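Local coordinates for protein PpiC-type peptidyl-prolyl cis-trans isomerase (Novosphingobium aromaticivorans, PDB 3GPK) that probably catalyses the cis-trans isomerisation of peptide bonds before proline, this chain being its parvulin-like (PpiC-type) isomerase domain, at residues Glu7-Glu12 against Gly59-Ile64; Ala29-Val33 against Ala86-Glu90; Ala16-Lys22 against Glu90-Phe95. All coordinates share one frame; numbering follows the deposited sequence.

Interaction 1. Residues Glu7-Glu12 against Gly59-Ile64; sequences EYRIGE and GDLGWI. With SO4 (sulfate ion), chain D.
Arg9 and Trp63 bury the most surface in this contact. Arg9 CB sits 3.9 Å from the centroid of the Trp63 six-membered ring, over its face, as a CH-pi contact, while the guanidinium is tilted 41° to the ring. Chi1 of -172° turns the Arg9 chain off its backbone N, and it runs extended past the indole to Asp60. There Arg9 NH2 forms a 2.7 Å salt bridge with Asp60 OD2. The guanidinium and carboxylate planes are 86° apart. Asp60 OD1 lies 3.6 Å above the centre of one face of the Arg9 guanidinium. Asp60 is itself held by an Asx turn, since its OD1 accepts from Gly62 N at 2.9 Å. The two segments are neighbouring antiparallel strands of the four-stranded sheet of the parvulin-type fold, with 60-64 at its edge. A beta bulge shifts the register by one between Arg9 and Gly11. Tyr8 and Ile64 form a hydrogen-bonded pair, with Tyr8 N to Ile64 O at 2.9 Å and Ile64 N to Tyr8 O at 2.8 Å. Beyond the bulge, Leu61 N donates to Ile10 O. On the other face of the sheet from Trp63, Ile64 CD1 touches Ile10 CD1 at 4.0 Å. The Trp63 ring also has a cation-pi contact with Arg104. Replacing Trp63 by an alanine would remove the indole, and Arg9 CB would probably lose the face it rests on, its chain being freer to turn. At the indole edge, Trp63 NE1 donates to sulfate O3 at 2.8 Å, an ion probably from the crystallisation liquor.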
ATOM      1  N   GLU A   7      -8.850  -8.674  -8.701  1.00 19.53           N
ATOM      2  CA  GLU A   7      -9.119  -7.363  -8.141  1.00 18.44           C
ATOM      3  C   GLU A   7      -8.463  -7.431  -6.775  1.00 16.99           C
ATOM      4  O   GLU A   7      -8.410  -8.491  -6.147  1.00 17.12           O
ATOM      5  CB  GLU A   7     -10.619  -7.101  -8.011  1.00 21.24           C
ATOM      6  CG  GLU A   7     -11.315  -6.918  -9.346  1.00 23.63           C
ATOM      7  CD  GLU A   7     -12.787  -6.615  -9.190  1.00 26.30           C
ATOM      8  OE1 GLU A   7     -13.132  -5.444  -8.928  1.00 27.25           O
ATOM      9  OE2 GLU A   7     -13.597  -7.555  -9.314  1.00 30.00           O
ATOM     10  N   TYR A   8      -7.950  -6.305  -6.315  1.00 15.62           N
ATOM     11  CA  TYR A   8      -7.257  -6.282  -5.043  1.00 14.99           C
ATOM     12  C   TYR A   8      -7.776  -5.200  -4.131  1.00 13.68           C
ATOM     13  O   TYR A   8      -8.002  -4.078  -4.569  1.00 14.37           O
ATOM     14  CB  TYR A   8      -5.766  -6.029  -5.274  1.00 14.81           C
ATOM     15  CG  TYR A   8      -5.089  -7.014  -6.194  1.00 15.86           C
ATOM     16  CD1 TYR A   8      -4.224  -7.984  -5.690  1.00 17.97           C
ATOM     17  CD2 TYR A   8      -5.313  -6.981  -7.570  1.00 17.56           C
ATOM     18  CE1 TYR A   8      -3.596  -8.897  -6.534  1.00 18.15           C
ATOM     19  CE2 TYR A   8      -4.695  -7.887  -8.421  1.00 16.69           C
ATOM     20  CZ  TYR A   8      -3.838  -8.841  -7.896  1.00 18.09           C
ATOM     21  OH  TYR A   8      -3.221  -9.734  -8.739  1.00 18.23           O
ATOM     22  N   ARG A   9      -7.978  -5.546  -2.861  1.00 13.49           N
ATOM     23  CA  ARG A   9      -8.387  -4.550  -1.885  1.00 13.36           C
ATOM     24  C   ARG A   9      -7.063  -4.228  -1.210  1.00 13.55           C
ATOM     25  O   ARG A   9      -6.503  -5.050  -0.481  1.00 13.22           O
ATOM     26  CB  ARG A   9      -9.374  -5.112  -0.869  1.00 16.41           C
ATOM     27  CG  ARG A   9      -9.935  -4.014   0.019  1.00 20.14           C
ATOM     28  CD  ARG A   9     -11.022  -4.516   0.939  1.00 26.05           C
ATOM     29  NE  ARG A   9     -11.731  -3.414   1.585  1.00 30.96           N
ATOM     30  CZ  ARG A   9     -12.425  -2.485   0.933  1.00 31.92           C
ATOM     31  NH1 ARG A   9     -12.502  -2.518  -0.390  1.00 35.20           N
ATOM     32  NH2 ARG A   9     -13.062  -1.534   1.605  1.00 32.44           N
ATOM     33  N   ILE A  10      -6.554  -3.033  -1.472  1.00 13.23           N
ATOM     34  CA  ILE A  10      -5.259  -2.641  -0.944  1.00 12.97           C
ATOM     35  C   ILE A  10      -5.282  -1.429  -0.033  1.00 13.19           C
ATOM     36  O   ILE A  10      -6.055  -0.493  -0.239  1.00 12.67           O
ATOM     37  CB  ILE A  10      -4.280  -2.366  -2.119  1.00 13.86           C
ATOM     38  CG1 ILE A  10      -4.081  -3.645  -2.932  1.00 15.54           C
ATOM     39  CG2 ILE A  10      -2.945  -1.851  -1.599  1.00 14.31           C
ATOM     40  CD1 ILE A  10      -3.279  -3.452  -4.201  1.00 17.30           C
ATOM     41  N   GLY A  11      -4.427  -1.473   0.985  1.00 10.99           N
ATOM     42  CA  GLY A  11      -4.285  -0.366   1.906  1.00 10.04           C
ATOM     43  C   GLY A  11      -2.950   0.265   1.556  1.00  9.39           C
ATOM     44  O   GLY A  11      -1.993  -0.445   1.247  1.00  9.16           O
ATOM     45  N   GLU A  12      -2.879   1.590   1.579  1.00  8.50           N
ATOM     46  CA  GLU A  12      -1.627   2.275   1.250  1.00  9.43           C
ATOM     47  C   GLU A  12      -1.284   3.417   2.189  1.00  8.92           C
ATOM     48  O   GLU A  12      -2.157   4.169   2.615  1.00 10.07           O
ATOM     49  CB  GLU A  12      -1.676   2.840  -0.185  1.00  8.25           C
ATOM     50  CG  GLU A  12      -0.481   3.762  -0.527  1.00  9.43           C
ATOM     51  CD  GLU A  12      -0.570   4.394  -1.905  1.00 12.96           C
ATOM     52  OE1 GLU A  12      -1.694   4.738  -2.332  1.00 14.78           O
ATOM     53  OE2 GLU A  12       0.489   4.559  -2.554  1.00 12.67           O
ATOM     54  N   GLY A  59      -6.209   4.649   4.614  1.00 11.80           N
ATOM     55  CA  GLY A  59      -5.423   4.233   3.463  1.00 12.14           C
ATOM     56  C   GLY A  59      -6.064   3.194   2.565  1.00 13.64           C
ATOM     57  O   GLY A  59      -5.424   2.670   1.655  1.00 13.02           O
ATOM     58  N   ASP A  60      -7.330   2.893   2.820  1.00 14.49           N
ATOM     59  CA  ASP A  60      -8.070   1.909   2.040  1.00 15.25           C
ATOM     60  C   ASP A  60      -8.314   2.431   0.623  1.00 15.35           C
ATOM     61  O   ASP A  60      -8.949   3.467   0.445  1.00 16.21           O
ATOM     62  CB  ASP A  60      -9.407   1.630   2.743  1.00 17.56           C
ATOM     63  CG  ASP A  60     -10.174   0.470   2.131  1.00 18.83           C
ATOM     64  OD1 ASP A  60      -9.654  -0.204   1.219  1.00 19.08           O
ATOM     65  OD2 ASP A  60     -11.315   0.226   2.580  1.00 22.00           O
ATOM     66  N   LEU A  61      -7.794   1.730  -0.382  1.00 13.23           N
ATOM     67  CA  LEU A  61      -7.991   2.155  -1.769  1.00 14.32           C
ATOM     68  C   LEU A  61      -9.224   1.481  -2.344  1.00 15.03           C
ATOM     69  O   LEU A  61      -9.617   1.754  -3.482  1.00 15.80           O
ATOM     70  CB  LEU A  61      -6.788   1.774  -2.633  1.00 14.33           C
ATOM     71  CG  LEU A  61      -5.410   2.239  -2.168  1.00 15.08           C
ATOM     72  CD1 LEU A  61      -4.370   1.820  -3.201  1.00 16.61           C
ATOM     73  CD2 LEU A  61      -5.405   3.747  -1.979  1.00 16.79           C
ATOM     74  N   GLY A  62      -9.832   0.606  -1.549  1.00 15.38           N
ATOM     75  CA  GLY A  62     -10.996  -0.119  -2.016  1.00 16.55           C
ATOM     76  C   GLY A  62     -10.534  -1.183  -2.995  1.00 15.90           C
ATOM     77  O   GLY A  62      -9.346  -1.519  -3.043  1.00 15.52           O
ATOM     78  N   TRP A  63     -11.464  -1.722  -3.775  1.00 14.61           N
ATOM     79  CA  TRP A  63     -11.128  -2.743  -4.759  1.00 14.31           C
ATOM     80  C   TRP A  63     -10.575  -2.079  -6.010  1.00 14.55           C
ATOM     81  O   TRP A  63     -11.209  -1.193  -6.582  1.00 16.55           O
ATOM     82  CB  TRP A  63     -12.367  -3.570  -5.110  1.00 15.14           C
ATOM     83  CG  TRP A  63     -12.800  -4.479  -4.009  1.00 14.03           C
ATOM     84  CD1 TRP A  63     -13.794  -4.255  -3.096  1.00 14.58           C
ATOM     85  CD2 TRP A  63     -12.235  -5.752  -3.685  1.00 14.16           C
ATOM     86  NE1 TRP A  63     -13.880  -5.314  -2.226  1.00 16.14           N
ATOM     87  CE2 TRP A  63     -12.937  -6.248  -2.566  1.00 13.66           C
ATOM     88  CE3 TRP A  63     -11.205  -6.524  -4.236  1.00 12.67           C
ATOM     89  CZ2 TRP A  63     -12.635  -7.479  -1.980  1.00 14.31           C
ATOM     90  CZ3 TRP A  63     -10.905  -7.751  -3.655  1.00 13.11           C
ATOM     91  CH2 TRP A  63     -11.621  -8.217  -2.539  1.00 14.01           C
ATOM     92  N   ILE A  64      -9.382  -2.491  -6.425  1.00 13.72           N
ATOM     93  CA  ILE A  64      -8.765  -1.909  -7.614  1.00 13.70           C
ATOM     94  C   ILE A  64      -8.129  -2.955  -8.519  1.00 13.28           C
ATOM     95  O   ILE A  64      -7.898  -4.093  -8.116  1.00 14.43           O
ATOM     96  CB  ILE A  64      -7.664  -0.886  -7.245  1.00 13.18           C
ATOM     97  CG1 ILE A  64      -6.545  -1.581  -6.471  1.00 13.17           C
ATOM     98  CG2 ILE A  64      -8.254   0.261  -6.439  1.00 15.27           C
ATOM     99  CD1 ILE A  64      -5.309  -0.710  -6.298  1.00 15.76           C
TER
HETATM  100  S   SO4 D 601     -16.790  -4.781   0.352  1.00 38.13           S
HETATM  101  O1  SO4 D 601     -17.592  -5.654   1.232  1.00 35.21           O
HETATM  102  O2  SO4 D 601     -16.575  -3.482   1.031  1.00 35.38           O
HETATM  103  O3  SO4 D 601     -15.502  -5.439   0.078  1.00 33.31           O
HETATM  104  O4  SO4 D 601     -17.504  -4.541  -0.920  1.00 34.82           O
HETATM  105  O   HOH W   1     -12.087  -2.771  -9.171  1.00 33.89           O

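Interaction 2. Residues Ala29-Val33 against Ala86-Glu90; sequences AEKIV and AGPVE
Helix segment 29-33 and strand segment 86-90 run nearly antiparallel, with 167° between their directions and axes 8.2 Å apart at closest approach. The nearest CA atoms are those of Ala29 and Pro88. This is helix-on-sheet packing in the parvulin-type fold: helix 22-37 lies against strand 85-91, an outermost strand of the antiparallel sheet. The backbone of the strand is unusual here, because the peptide bond between Gly87 and Pro88 is cis. Gly87 has a positive phi, where a CB would be jammed against the preceding carbonyl oxygen.

Pro88 carries the contact. Its ring lies against the helix and meets three side chains there. Ala29 CB touches Pro88 CB at 3.6 Å. Val33 reaches the other end of the ring, with CG2 at 3.7 Å from Pro88 CD. A chi1 of 172° places this CG2 branch beside the Val33 backbone N and near the ring. Val33 also packs on Ile97 of strand 94-104, and Pro88 on Phe95, which places the contact beside the next strand. The Glu30 side chain crosses Pro88 at about a right angle. Its chain bends at chi2 (59°), and this brings Glu30 OE1 to 3.5 Å from Pro88 CD. One water links the two segments: it donates to Glu30 OE1 at 2.6 Å and to Gly87 O at 2.8 Å.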
ATOM      1  N   ALA A  29       9.733   5.551   6.669  1.00  8.44           N
ATOM      2  CA  ALA A  29       8.790   4.538   6.202  1.00  8.21           C
ATOM      3  C   ALA A  29       9.131   3.155   6.751  1.00  8.57           C
ATOM      4  O   ALA A  29       8.242   2.400   7.138  1.00  9.26           O
ATOM      5  CB  ALA A  29       8.772   4.503   4.673  1.00  9.00           C
ATOM      6  N   GLU A  30      10.418   2.821   6.786  1.00  9.50           N
ATOM      7  CA  GLU A  30      10.825   1.516   7.294  1.00  8.96           C
ATOM      8  C   GLU A  30      10.458   1.365   8.766  1.00 10.08           C
ATOM      9  O   GLU A  30      10.072   0.288   9.199  1.00  9.13           O
ATOM     10  CB  GLU A  30      12.333   1.304   7.094  1.00 11.28           C
ATOM     11  CG  GLU A  30      12.901   0.035   7.737  1.00 16.32           C
ATOM     12  CD  GLU A  30      12.262  -1.246   7.232  1.00 18.80           C
ATOM     13  OE1 GLU A  30      11.721  -1.253   6.102  1.00 18.35           O
ATOM     14  OE2 GLU A  30      12.316  -2.264   7.961  1.00 18.93           O
ATOM     15  N   LYS A  31      10.585   2.437   9.540  1.00  9.80           N
ATOM     16  CA  LYS A  31      10.223   2.356  10.952  1.00 11.10           C
ATOM     17  C   LYS A  31       8.725   2.070  11.083  1.00 11.24           C
ATOM     18  O   LYS A  31       8.297   1.360  11.993  1.00 10.24           O
ATOM     19  CB  LYS A  31      10.585   3.657  11.678  1.00 12.53           C
ATOM     20  CG  LYS A  31      12.086   3.835  11.925  1.00 17.34           C
ATOM     21  CD  LYS A  31      12.641   2.712  12.792  1.00 21.96           C
ATOM     22  CE  LYS A  31      14.065   3.003  13.245  1.00 26.31           C
ATOM     23  NZ  LYS A  31      14.599   1.932  14.138  1.00 29.04           N
ATOM     24  N   ILE A  32       7.931   2.623  10.171  1.00  9.33           N
ATOM     25  CA  ILE A  32       6.492   2.400  10.196  1.00  8.31           C
ATOM     26  C   ILE A  32       6.205   0.942   9.843  1.00  7.86           C
ATOM     27  O   ILE A  32       5.391   0.288  10.488  1.00  7.36           O
ATOM     28  CB  ILE A  32       5.770   3.352   9.212  1.00  8.99           C
ATOM     29  CG1 ILE A  32       5.885   4.792   9.728  1.00  9.44           C
ATOM     30  CG2 ILE A  32       4.293   2.955   9.065  1.00  8.00           C
ATOM     31  CD1 ILE A  32       5.547   5.854   8.688  1.00 11.22           C
ATOM     32  N   VAL A  33       6.888   0.430   8.824  1.00  9.07           N
ATOM     33  CA  VAL A  33       6.700  -0.960   8.426  1.00  8.96           C
ATOM     34  C   VAL A  33       7.025  -1.867   9.611  1.00  9.76           C
ATOM     35  O   VAL A  33       6.322  -2.841   9.871  1.00  8.11           O
ATOM     36  CB  VAL A  33       7.610  -1.325   7.224  1.00  8.82           C
ATOM     37  CG1 VAL A  33       7.543  -2.816   6.952  1.00 12.16           C
ATOM     38  CG2 VAL A  33       7.158  -0.562   5.991  1.00 11.32           C
ATOM     39  N   ALA A  86       3.896  -4.906   2.401  1.00  9.92           N
ATOM     40  CA  ALA A  86       5.008  -4.825   1.463  1.00 11.60           C
ATOM     41  C   ALA A  86       5.569  -3.410   1.458  1.00 10.87           C
ATOM     42  O   ALA A  86       4.840  -2.449   1.663  1.00 11.86           O
ATOM     43  CB  ALA A  86       4.547  -5.209   0.057  1.00 11.92           C
ATOM     44  N   GLY A  87       6.871  -3.286   1.236  1.00 11.16           N
ATOM     45  CA  GLY A  87       7.463  -1.968   1.202  1.00 11.85           C
ATOM     46  C   GLY A  87       8.449  -1.707   2.320  1.00 11.64           C
ATOM     47  O   GLY A  87       8.779  -2.612   3.095  1.00 13.21           O
ATOM     48  N   PRO A  88       8.927  -0.462   2.440  1.00 12.46           N
ATOM     49  CA  PRO A  88       8.533   0.629   1.541  1.00 11.08           C
ATOM     50  C   PRO A  88       8.979   0.434   0.097  1.00 11.55           C
ATOM     51  O   PRO A  88      10.080  -0.058  -0.172  1.00 12.60           O
ATOM     52  CB  PRO A  88       9.159   1.866   2.188  1.00 12.81           C
ATOM     53  CG  PRO A  88      10.274   1.328   2.992  1.00 18.42           C
ATOM     54  CD  PRO A  88       9.798   0.023   3.522  1.00 15.01           C
ATOM     55  N   VAL A  89       8.103   0.812  -0.827  1.00 10.30           N
ATOM     56  CA  VAL A  89       8.381   0.698  -2.251  1.00 10.07           C
ATOM     57  C   VAL A  89       8.559   2.095  -2.826  1.00 10.23           C
ATOM     58  O   VAL A  89       7.674   2.942  -2.686  1.00 10.43           O
ATOM     59  CB  VAL A  89       7.213   0.017  -2.999  1.00 10.00           C
ATOM     60  CG1 VAL A  89       7.523  -0.075  -4.485  1.00 12.19           C
ATOM     61  CG2 VAL A  89       6.956  -1.366  -2.424  1.00 12.62           C
ATOM     62  N   GLU A  90       9.693   2.342  -3.476  1.00 10.06           N
ATOM     63  CA  GLU A  90       9.923   3.655  -4.063  1.00 11.18           C
ATOM     64  C   GLU A  90       9.070   3.890  -5.301  1.00 12.30           C
ATOM     65  O   GLU A  90       8.908   2.997  -6.127  1.00 12.97           O
ATOM     66  CB  GLU A  90      11.397   3.842  -4.462  1.00 13.65           C
ATOM     67  CG  GLU A  90      11.645   5.191  -5.128  1.00 14.59           C
ATOM     68  CD  GLU A  90      13.091   5.431  -5.532  1.00 17.47           C
ATOM     69  OE1 GLU A  90      13.882   4.466  -5.564  1.00 21.45           O
ATOM     70  OE2 GLU A  90      13.429   6.596  -5.830  1.00 17.14           O
TER
HETATM   71  O   HOH W   2      10.891  -3.346   4.808  1.00 26.95           O

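Interaction 3. Residues Ala16-Lys22 against Glu90-Phe95; sequences AATEENK and EIRGGF. With SO4 (sulfate ion), chain C.
Lys22 and Glu90 cross at about a right angle, and the Lys22 ammonium ends beside the Glu90 carboxylate. The contact joins the loop after strand 7-16 and the start of helix 22-37 to the beta hairpin of strands 85-91 and 94-104. A type I turn from Ile91 to Gly94 closes that hairpin. Lys22 is extended beyond CG, and its NZ reaches the turn. Four acceptors surround NZ, one more than it has protons, so at least one proton is probably shared. Lys22 NZ makes a 2.7 Å salt bridge with Glu90 OE2, on the anti lone pair of that oxygen. It makes another with Glu19 OE2, on the syn lone pair. The two carboxylates are nearly coplanar (11°), and Glu19 OE1 lies 4.1 Å from Glu90 OE2. The lysine between them probably offsets their repulsion. The other two acceptors are turn carbonyls. Ile91 O is met by Lys22 NZ at 2.9 Å, and Gly94 N bonds the same oxygen from the opposite face of its plane. Arg92 O is the longest of the four, approached from above its carbonyl plane at 3.2 Å from Lys22 NZ.

Nearer its backbone, Lys22 crosses Phe95 obliquely, with Lys22 CG 3.7 Å from Phe95 CE2. The ring edge faces Lys22 CA in plane. Phe95 also meets Phe26 of helix 22-37 edge-to-face, which ties strand 94-104 to that helix.

The backbones pair as well. Ala16 and Gly94 form an antiparallel non-hydrogen-bonded pair, and Ala17 N donates to Gly93 O at 2.9 Å. A CB on Gly94 would clash with Ala16 CA. The extended Arg92 side chain ends at a sulfate, probably from the crystallisation liquor, where Arg92 NH2 donates to sulfate O2 at 3.0 Å.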
ATOM      1  N   ALA A  16       5.625  11.275   0.863  1.00 11.01           N
ATOM      2  CA  ALA A  16       6.236  12.032  -0.223  1.00 12.33           C
ATOM      3  C   ALA A  16       7.676  12.406   0.088  1.00 12.14           C
ATOM      4  O   ALA A  16       8.032  12.656   1.239  1.00 13.49           O
ATOM      5  CB  ALA A  16       5.419  13.290  -0.497  1.00 14.12           C
ATOM      6  N   ALA A  17       8.511  12.441  -0.943  1.00 13.53           N
ATOM      7  CA  ALA A  17       9.906  12.805  -0.746  1.00 15.39           C
ATOM      8  C   ALA A  17      10.571  13.225  -2.040  1.00 17.20           C
ATOM      9  O   ALA A  17      10.406  12.579  -3.076  1.00 19.03           O
ATOM     10  CB  ALA A  17      10.680  11.637  -0.133  1.00 14.15           C
ATOM     11  N   THR A  18      11.319  14.319  -1.976  1.00 19.42           N
ATOM     12  CA  THR A  18      12.048  14.785  -3.140  1.00 20.38           C
ATOM     13  C   THR A  18      13.216  13.814  -3.233  1.00 22.42           C
ATOM     14  O   THR A  18      13.515  13.114  -2.262  1.00 21.10           O
ATOM     15  CB  THR A  18      12.573  16.213  -2.938  1.00 20.82           C
ATOM     16  OG1 THR A  18      13.379  16.263  -1.757  1.00 22.40           O
ATOM     17  CG2 THR A  18      11.415  17.190  -2.796  1.00 23.79           C
ATOM     18  N   GLU A  19      13.880  13.752  -4.380  1.00 21.55           N
ATOM     19  CA  GLU A  19      14.990  12.824  -4.519  1.00 23.95           C
ATOM     20  C   GLU A  19      16.024  13.031  -3.421  1.00 23.19           C
ATOM     21  O   GLU A  19      16.580  12.068  -2.901  1.00 23.74           O
ATOM     22  CB  GLU A  19      15.644  12.966  -5.895  1.00 25.93           C
ATOM     23  CG  GLU A  19      14.706  12.637  -7.049  1.00 28.43           C
ATOM     24  CD  GLU A  19      14.096  11.246  -6.939  1.00 30.37           C
ATOM     25  OE1 GLU A  19      14.842  10.250  -7.048  1.00 31.78           O
ATOM     26  OE2 GLU A  19      12.867  11.153  -6.740  1.00 28.81           O
ATOM     27  N   GLU A  20      16.258  14.286  -3.058  1.00 23.44           N
ATOM     28  CA  GLU A  20      17.230  14.622  -2.024  1.00 25.13           C
ATOM     29  C   GLU A  20      16.850  14.085  -0.648  1.00 23.48           C
ATOM     30  O   GLU A  20      17.718  13.704   0.140  1.00 23.95           O
ATOM     31  CB  GLU A  20      17.395  16.141  -1.930  1.00 28.93           C
ATOM     32  CG  GLU A  20      17.982  16.803  -3.168  1.00 35.48           C
ATOM     33  CD  GLU A  20      17.124  16.631  -4.406  1.00 39.18           C
ATOM     34  OE1 GLU A  20      15.935  17.016  -4.368  1.00 39.92           O
ATOM     35  OE2 GLU A  20      17.643  16.116  -5.420  1.00 42.38           O
ATOM     36  N   ASN A  21      15.551  14.063  -0.360  1.00 20.24           N
ATOM     37  CA  ASN A  21      15.067  13.591   0.931  1.00 17.54           C
ATOM     38  C   ASN A  21      14.662  12.126   0.956  1.00 15.65           C
ATOM     39  O   ASN A  21      14.295  11.611   2.011  1.00 13.67           O
ATOM     40  CB  ASN A  21      13.868  14.429   1.384  1.00 19.95           C
ATOM     41  CG  ASN A  21      14.254  15.839   1.760  1.00 23.01           C
ATOM     42  OD1 ASN A  21      15.198  16.053   2.518  1.00 24.67           O
ATOM     43  ND2 ASN A  21      13.518  16.814   1.242  1.00 26.05           N
ATOM     44  N   LYS A  22      14.738  11.444  -0.181  1.00 12.99           N
ATOM     45  CA  LYS A  22      14.312  10.051  -0.210  1.00 11.83           C
ATOM     46  C   LYS A  22      14.978   9.112   0.793  1.00 12.02           C
ATOM     47  O   LYS A  22      14.295   8.349   1.475  1.00 10.13           O
ATOM     48  CB  LYS A  22      14.402   9.489  -1.635  1.00 13.01           C
ATOM     49  CG  LYS A  22      13.108   9.720  -2.428  1.00 11.43           C
ATOM     50  CD  LYS A  22      13.133   9.111  -3.828  1.00 11.84           C
ATOM     51  CE  LYS A  22      11.753   9.208  -4.487  1.00 14.33           C
ATOM     52  NZ  LYS A  22      11.713   8.631  -5.860  1.00 13.83           N
ATOM     53  N   GLU A  90       9.693   2.342  -3.476  1.00 10.06           N
ATOM     54  CA  GLU A  90       9.923   3.655  -4.063  1.00 11.18           C
ATOM     55  C   GLU A  90       9.070   3.890  -5.301  1.00 12.30           C
ATOM     56  O   GLU A  90       8.908   2.997  -6.127  1.00 12.97           O
ATOM     57  CB  GLU A  90      11.397   3.842  -4.462  1.00 13.65           C
ATOM     58  CG  GLU A  90      11.645   5.191  -5.128  1.00 14.59           C
ATOM     59  CD  GLU A  90      13.091   5.431  -5.532  1.00 17.47           C
ATOM     60  OE1 GLU A  90      13.882   4.466  -5.564  1.00 21.45           O
ATOM     61  OE2 GLU A  90      13.429   6.596  -5.830  1.00 17.14           O
ATOM     62  N   ILE A  91       8.511   5.091  -5.404  1.00 12.57           N
ATOM     63  CA  ILE A  91       7.740   5.490  -6.576  1.00 13.21           C
ATOM     64  C   ILE A  91       8.263   6.880  -6.905  1.00 14.32           C
ATOM     65  O   ILE A  91       9.033   7.444  -6.136  1.00 14.58           O
ATOM     66  CB  ILE A  91       6.211   5.522  -6.326  1.00 12.91           C
ATOM     67  CG1 ILE A  91       5.866   6.456  -5.164  1.00 12.23           C
ATOM     68  CG2 ILE A  91       5.711   4.106  -6.078  1.00 14.33           C
ATOM     69  CD1 ILE A  91       4.379   6.612  -4.952  1.00 13.43           C
ATOM     70  N   ARG A  92       7.861   7.444  -8.036  1.00 16.08           N
ATOM     71  CA  ARG A  92       8.385   8.750  -8.406  1.00 18.30           C
ATOM     72  C   ARG A  92       8.345   9.821  -7.320  1.00 17.66           C
ATOM     73  O   ARG A  92       9.345  10.493  -7.078  1.00 18.23           O
ATOM     74  CB  ARG A  92       7.681   9.273  -9.660  1.00 21.40           C
ATOM     75  CG  ARG A  92       7.895   8.412 -10.886  1.00 27.25           C
ATOM     76  CD  ARG A  92       7.426   9.130 -12.140  1.00 31.23           C
ATOM     77  NE  ARG A  92       7.646   8.331 -13.341  1.00 36.19           N
ATOM     78  CZ  ARG A  92       6.997   7.204 -13.616  1.00 37.88           C
ATOM     79  NH1 ARG A  92       6.080   6.742 -12.773  1.00 38.42           N
ATOM     80  NH2 ARG A  92       7.265   6.538 -14.732  1.00 38.19           N
ATOM     81  N   GLY A  93       7.205   9.971  -6.655  1.00 15.72           N
ATOM     82  CA  GLY A  93       7.077  11.005  -5.643  1.00 14.54           C
ATOM     83  C   GLY A  93       7.401  10.682  -4.196  1.00 11.64           C
ATOM     84  O   GLY A  93       7.195  11.523  -3.320  1.00 12.99           O
ATOM     85  N   GLY A  94       7.907   9.483  -3.940  1.00 11.81           N
ATOM     86  CA  GLY A  94       8.237   9.109  -2.575  1.00 10.36           C
ATOM     87  C   GLY A  94       8.238   7.609  -2.354  1.00 10.22           C
ATOM     88  O   GLY A  94       8.782   6.861  -3.168  1.00 10.12           O
ATOM     89  N   PHE A  95       7.620   7.168  -1.257  1.00  9.52           N
ATOM     90  CA  PHE A  95       7.563   5.749  -0.915  1.00  8.70           C
ATOM     91  C   PHE A  95       6.179   5.348  -0.442  1.00  7.46           C
ATOM     92  O   PHE A  95       5.488   6.133   0.190  1.00 10.43           O
ATOM     93  CB  PHE A  95       8.545   5.425   0.210  1.00  9.16           C
ATOM     94  CG  PHE A  95       9.980   5.610  -0.165  1.00 10.32           C
ATOM     95  CD1 PHE A  95      10.674   4.599  -0.827  1.00 11.74           C
ATOM     96  CD2 PHE A  95      10.636   6.801   0.123  1.00 12.43           C
ATOM     97  CE1 PHE A  95      12.009   4.771  -1.200  1.00 14.33           C
ATOM     98  CE2 PHE A  95      11.970   6.985  -0.249  1.00 12.30           C
ATOM     99  CZ  PHE A  95      12.653   5.964  -0.910  1.00 13.79           C
TER
HETATM  100  S   SO4 C 600       6.075   3.617 -16.348  1.00 25.91           S
HETATM  101  O1  SO4 C 600       5.287   3.656 -17.597  1.00 28.48           O
HETATM  102  O2  SO4 C 600       5.329   4.307 -15.277  1.00 26.86           O
HETATM  103  O3  SO4 C 600       6.310   2.211 -15.968  1.00 26.81           O
HETATM  104  O4  SO4 C 600       7.373   4.296 -16.546  1.00 27.18           O
HETATM  105  O   HOH W   3      10.797  12.472  -5.832  1.00 33.93           O

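In the fold
From the N terminus, strand 7-16 supplies the first segment of interaction 1, and the end of that strand and the loop after it begin interaction 3. Helix 22-37 follows and supplies interaction 2. Interaction 1 closes first, when the chain returns as strand 60-64 beside strand 7-16. Interaction 2 closes on strand 85-91, and interaction 3 last, at the hairpin turn into strand 94-104. Interaction 2 is nested inside the loop of interaction 3, and the loop of interaction 1 crosses both. Interactions 2 and 3 share Glu90, touch through Phe95, and have centres about 12 Å apart. Interaction 1 lies on the other side of the chain's centre, its centre about 21 Å from that of interaction 3. All three reach the same sheet.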